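Local coordinates for protein carbohydrate deacetylase (Enterococcus faecalis, PDB 2I5I) that probably removes acetyl groups from carbohydrates, with magnesium as cofactor, during oligosaccharide breakdown, at residues G15-P18 and A19-Q22; A48-S51 and A52-A56; A112-I115 and S116-S120. All coordinates share one frame; numbering follows the deposited sequence.

In the fold
All three contacts are local helical ones in a chain built round a parallel sheet. Contact 1, at the start of helix 18-29, and contact 3, late in helix 103-117, are buried; contact 2, on helix 45-55, is partly buried. Contacts 1 and 2 lie side by side, their centres about 11 Å apart, and both meet the second subunit. Helix 45-55 also reaches contact 3, where Met-49 packs on Phe-117 and Ser-120, whereas contacts 1 and 3 do not touch. The chemistry follows position: capping and a water bridge at the helix start in contact 1, a carboxylate-guanidinium pair in contact 2, and a serine doubling a backbone bond among apolar neighbours in contact 3.

Contact 1. Residues G15-P18 and A19-Q22; sequences GYTP and AVTQ
Thr-17, at the N-cap position, presents its carbonyl O to Thr-21 N at 3.0 Å, and one residue on Pro-18 O receives Gln-22 N at 3.1 Å. These two backbone bonds frame the first turn.

Side-chain polar atoms reinforce it. Thr-21 OG1, held beside its own backbone N and anti to the carbonyl carbon (chi1 -68°), reaches back to accept from Gly-15 N at 2.9 Å, which ties the loop to the helix it leads into. The Gln-22 chain bends at its second torsion, and its amide shares a water with Pro-18: the water donates to Pro-18 O at 2.9 Å and accepts from Gln-22 NE2 at 3.1 Å, while NE2 is also bonded to Ser-51 OG.

Apolar contact is modest. Val-20 CG2 lies 4.0 Å from Thr-17 CG2, the two side chains crossing at about a right angle, and Val-20 CG1 is 4.2 Å from Tyr-16 CB. The Tyr-16 ring packs against Leu-69 and Gln-225.

Asp-219 completes the helix start: one carboxylate oxygen takes Ala-19 N, and the other bonds Thr-17 OG1 in the conformer described, a less certain bond because Thr-17 has two. Pro-18 packs on Glu-26 of the second subunit. The arrangement is that of a capped helix N-terminus, with the Tyr-16 side chain about 5 Å from that of His-130, a predicted magnesium ligand.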
# COMPACT_ATOMS: atom_id res chain seq x y z
N GLY A 15 21.03 -0.18 3.32
CA GLY A 15 21.20 0.92 2.40
C GLY A 15 22.58 1.01 1.78
O GLY A 15 22.82 1.93 0.99
N TYR A 16 23.48 0.09 2.10
CA TYR A 16 24.83 0.11 1.55
C TYR A 16 24.75 0.04 0.03
O TYR A 16 25.26 0.88 -0.71
CB TYR A 16 25.63 -1.03 2.16
CG TYR A 16 27.13 -0.99 1.99
CD1 TYR A 16 27.81 0.15 1.59
CD2 TYR A 16 27.86 -2.14 2.23
CE1 TYR A 16 29.18 0.13 1.46
CE2 TYR A 16 29.24 -2.17 2.10
CZ TYR A 16 29.89 -1.02 1.71
OH TYR A 16 31.27 -1.04 1.57
N THR A 17 24.11 -1.03 -0.45
CA THR A 17 23.81 -1.17 -1.88
C THR A 17 22.44 -1.83 -2.04
O THR A 17 21.95 -2.48 -1.11
CB THR A 17 24.90 -1.91 -2.66
OG1 THR A 17 24.53 -3.27 -2.90
CG2 THR A 17 26.24 -2.12 -1.94
N PRO A 18 21.80 -1.69 -3.19
CA PRO A 18 20.48 -2.33 -3.39
C PRO A 18 20.42 -3.81 -3.03
O PRO A 18 19.44 -4.25 -2.43
CB PRO A 18 20.26 -2.13 -4.91
CG PRO A 18 20.91 -0.79 -5.13
CD PRO A 18 22.21 -0.93 -4.36
N ALA A 19 21.40 -4.64 -3.36
CA ALA A 19 21.38 -6.04 -3.03
C ALA A 19 21.67 -6.35 -1.55
O ALA A 19 21.18 -7.33 -1.02
CB ALA A 19 22.40 -6.83 -3.85
N VAL A 20 22.48 -5.50 -0.92
CA VAL A 20 22.68 -5.65 0.51
C VAL A 20 21.32 -5.42 1.18
O VAL A 20 20.88 -6.28 1.92
CB VAL A 20 23.74 -4.69 1.07
CG1 VAL A 20 23.71 -4.74 2.60
CG2 VAL A 20 25.13 -5.04 0.57
N THR A 21 20.66 -4.31 0.88
CA THR A 21 19.34 -3.99 1.44
C THR A 21 18.38 -5.16 1.28
O THR A 21 17.66 -5.58 2.18
CB THR A 21 18.79 -2.73 0.79
OG1 THR A 21 19.62 -1.61 1.24
CG2 THR A 21 17.35 -2.40 1.18
N GLN A 22 18.34 -5.76 0.07
CA GLN A 22 17.35 -6.84 -0.08
C GLN A 22 17.79 -8.13 0.60
O GLN A 22 16.98 -8.93 1.07
CB GLN A 22 17.06 -7.08 -1.56
CG GLN A 22 16.39 -5.92 -2.27
CD GLN A 22 15.04 -5.58 -1.67
OE1 GLN A 22 14.28 -6.47 -1.32
NE2 GLN A 22 14.67 -4.31 -1.58
O HOH W 1 17.01 -2.65 -2.64

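Contact 2. Residues A48-S51 and A52-A56; sequences AMES and ARISA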
# COMPACT_ATOMS: atom_id res chain seq x y z
N ALA A 48 16.38 2.47 0.30
CA ALA A 48 16.35 1.38 1.26
C ALA A 48 15.26 1.58 2.29
O ALA A 48 14.51 0.68 2.69
CB ALA A 48 17.73 1.26 1.92
N MSE A 49 15.13 2.82 2.78
CA MSE A 49 14.15 3.06 3.82
C MSE A 49 12.74 2.93 3.27
O MSE A 49 11.83 2.43 3.93
CB MSE A 49 14.43 4.45 4.44
CG MSE A 49 15.79 4.48 5.15
SE MSE A 49 15.90 3.45 6.63
CE MSE A 49 14.59 4.16 7.61
N GLU A 50 12.55 3.33 2.01
CA GLU A 50 11.26 3.11 1.34
C GLU A 50 10.97 1.61 1.19
O GLU A 50 9.85 1.14 1.48
CB GLU A 50 11.28 3.78 -0.03
CG GLU A 50 10.10 3.52 -0.95
CD GLU A 50 8.74 3.79 -0.36
OE1 GLU A 50 8.61 4.54 0.63
OE2 GLU A 50 7.76 3.23 -0.91
N SER A 51 11.93 0.83 0.76
CA SER A 51 11.72 -0.62 0.61
C SER A 51 11.32 -1.26 1.93
O SER A 51 10.45 -2.12 2.11
CB SER A 51 12.99 -1.27 0.06
OG SER A 51 12.82 -2.65 -0.18
N ALA A 52 12.00 -0.79 2.99
CA ALA A 52 11.61 -1.33 4.30
C ALA A 52 10.17 -0.99 4.65
O ALA A 52 9.44 -1.82 5.19
CB ALA A 52 12.59 -0.80 5.36
N ARG A 53 9.78 0.24 4.39
CA ARG A 53 8.44 0.70 4.72
C ARG A 53 7.38 -0.17 4.03
O ARG A 53 6.38 -0.49 4.64
CB ARG A 53 8.22 2.14 4.28
CG ARG A 53 6.85 2.70 4.56
CD ARG A 53 6.67 4.10 4.00
NE ARG A 53 6.60 4.10 2.54
CZ ARG A 53 5.51 4.02 1.79
NH1 ARG A 53 4.30 3.94 2.32
NH2 ARG A 53 5.64 4.02 0.47
N ILE A 54 7.68 -0.50 2.77
CA ILE A 54 6.59 -1.20 2.06
C ILE A 54 6.75 -2.70 2.13
O ILE A 54 5.70 -3.37 2.09
CB ILE A 54 6.49 -0.73 0.60
CG1 ILE A 54 7.63 -1.17 -0.30
CG2 ILE A 54 6.35 0.79 0.57
CD1 ILE A 54 7.46 -0.72 -1.75
N SER A 55 7.96 -3.22 2.23
CA SER A 55 8.14 -4.67 2.19
C SER A 55 8.71 -5.27 3.46
O SER A 55 8.67 -6.51 3.60
CB SER A 55 9.00 -5.00 0.96
OG SER A 55 10.37 -4.87 1.18
N ALA A 56 9.20 -4.50 4.44
CA ALA A 56 9.67 -5.05 5.71
C ALA A 56 9.22 -4.18 6.89
O ALA A 56 10.06 -3.74 7.67
CB ALA A 56 11.19 -5.16 5.71
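Glu-50 meets Arg-53 one turn further along the helix in a bidentate, side-on salt bridge. The carboxylate arrives at the edge of the guanidinium: Arg-53 NE donates to Glu-50 OE1 at 2.8 Å and Arg-53 NH2 to Glu-50 OE2 at 2.7 Å. Both oxygens are approached on their syn sides, but the two planes are turned 37° apart, so the pairing is not flat. Glu-50 starts with CG anti to the backbone N (chi1 172°) and then bends at its second torsion, which swings the carboxylate toward the arginine; Arg-53 bends at its third to meet it. Ile-54 CG2 lies over one face of the guanidinium, off its centre, and is 3.2 Å from Glu-50 OE2, so a methyl group flanks the ion pair.

Ser-51 contributes mainly through its carbonyl O, which accepts both Ser-55 N at 2.7 Å and Ser-55 OG at 2.9 Å; the hydroxyl comes from above the carbonyl plane, 45° out of it. The Ser-51 OG itself is taken up by Gln-22 NE2.

Ala-52 N completes the turn on Ala-48 O at 2.9 Å, and its CB sits 3.6 Å from Met-49 O. The Ala-52 methyl packs on Phe-14 and Ile-61, while Ile-54 meets Ile-54 of the second subunit. Such a helix, apolar toward the strands and bearing an i to i+3 ion pair on another side, is the crossover of the beta-alpha-beta unit formed by strand 35-38, helix 45-55 and strand 60-65.

Contact 3. Residues A112-I115 and S116-S120; sequences AQII and SFMKS
Ser-116 binds the carbonyl of Ala-112 twice. Its backbone N donates to Ala-112 O at 2.9 Å, and its hydroxyl OG donates to the same oxygen at 2.8 Å. The two donors come from opposite faces of the carbonyl plane, with OG lying 35° out of it. Placing OG beside the backbone N (chi1 -63°) turns the hydroxyl back along the helix, where the buried polar group finds an acceptor one turn earlier.

The neighbouring backbone bonds run in step: Phe-117 N donates to Gln-113 O at 3.0 Å and Met-118 N to Ile-114 O at 3.2 Å. The next in the series, Lys-119 N to Ile-115 O, is weak. Lys-119 N also bonds Ser-116 O at 3.1 Å, and Ser-120 N bonds Phe-117 O at 2.9 Å. Ser-120 OG adds a second donor to Phe-117 O at 2.8 Å, so this carbonyl, like that of Ala-112, is gripped by both the amide and the hydroxyl of one serine. Beside these bonds, selenomethionine Met-118, bent at its third torsion, brings CE to within 4.4 Å of Ile-114 CG2.

This is the late part of helix 103-117, which precedes strand 127-129 and packs on the parallel sheet, consistent with the alpha/beta barrel-like architecture of the GH_CE clan. The Phe-117 ring lies against Ile-61 and Val-63 of strand 60-65, and meets the ring of Phe-45 with their planes at about 50°.

Farther out, Gln-113 is held at both ends of its amide: NE2 bonds Glu-109, and OE1 bonds Thr-66 N. Met-118 packs on Glu-259 and Lys-119 on Leu-255, both of the third subunit.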
# COMPACT_ATOMS: atom_id res chain seq x y z
N ALA A 112 25.23 15.42 11.77
CA ALA A 112 24.70 15.55 10.41
C ALA A 112 24.18 14.21 9.89
O ALA A 112 23.16 14.17 9.19
CB ALA A 112 25.81 16.08 9.52
N GLN A 113 24.86 13.12 10.21
CA GLN A 113 24.42 11.81 9.72
C GLN A 113 23.11 11.40 10.35
O GLN A 113 22.26 10.72 9.79
CB GLN A 113 25.50 10.74 9.99
CG GLN A 113 26.62 10.84 8.94
CD GLN A 113 27.79 9.92 9.23
OE1 GLN A 113 27.67 8.81 9.75
NE2 GLN A 113 28.99 10.37 8.86
N ILE A 114 22.92 11.85 11.59
CA ILE A 114 21.68 11.49 12.29
C ILE A 114 20.54 12.29 11.71
O ILE A 114 19.47 11.74 11.45
CB ILE A 114 21.81 11.71 13.81
CG1 ILE A 114 22.75 10.69 14.45
CG2 ILE A 114 20.44 11.72 14.46
CD1 ILE A 114 23.17 11.03 15.87
N ILE A 115 20.78 13.58 11.50
CA ILE A 115 19.74 14.42 10.88
C ILE A 115 19.38 13.91 9.49
O ILE A 115 18.21 13.92 9.10
CB ILE A 115 20.20 15.87 10.81
CG1 ILE A 115 20.15 16.50 12.23
CG2 ILE A 115 19.43 16.71 9.83
CD1 ILE A 115 21.55 16.91 12.61
N SER A 116 20.38 13.43 8.77
CA SER A 116 20.20 12.89 7.43
C SER A 116 19.33 11.63 7.49
O SER A 116 18.45 11.52 6.65
CB SER A 116 21.53 12.60 6.76
OG SER A 116 22.26 13.80 6.57
N PHE A 117 19.58 10.74 8.44
CA PHE A 117 18.70 9.59 8.62
C PHE A 117 17.25 10.06 8.71
O PHE A 117 16.36 9.44 8.11
CB PHE A 117 19.06 8.82 9.89
CG PHE A 117 18.29 7.54 10.18
CD1 PHE A 117 17.03 7.47 10.71
CD2 PHE A 117 18.91 6.33 9.87
CE1 PHE A 117 16.33 6.30 10.91
CE2 PHE A 117 18.25 5.13 10.07
CZ PHE A 117 16.97 5.11 10.58
N MSE A 118 17.03 11.07 9.55
CA MSE A 118 15.63 11.43 9.85
C MSE A 118 14.94 12.09 8.66
O MSE A 118 13.73 12.31 8.70
CB MSE A 118 15.54 12.27 11.14
CG MSE A 118 15.81 11.37 12.35
SE MSE A 118 15.74 12.11 14.01
CE MSE A 118 16.53 13.64 13.71
N LYS A 119 15.65 12.37 7.58
CA LYS A 119 15.02 12.79 6.32
C LYS A 119 14.17 11.66 5.74
O LYS A 119 13.30 11.90 4.89
CB LYS A 119 16.08 13.26 5.32
CG LYS A 119 16.72 14.59 5.73
CD LYS A 119 17.68 15.14 4.69
CE LYS A 119 18.72 16.02 5.38
NZ LYS A 119 19.73 16.54 4.42
N SER A 120 14.37 10.44 6.23
CA SER A 120 13.54 9.30 5.89
C SER A 120 12.14 9.38 6.49
O SER A 120 11.28 8.52 6.26
CB SER A 120 14.28 8.05 6.38
OG SER A 120 14.08 7.87 7.77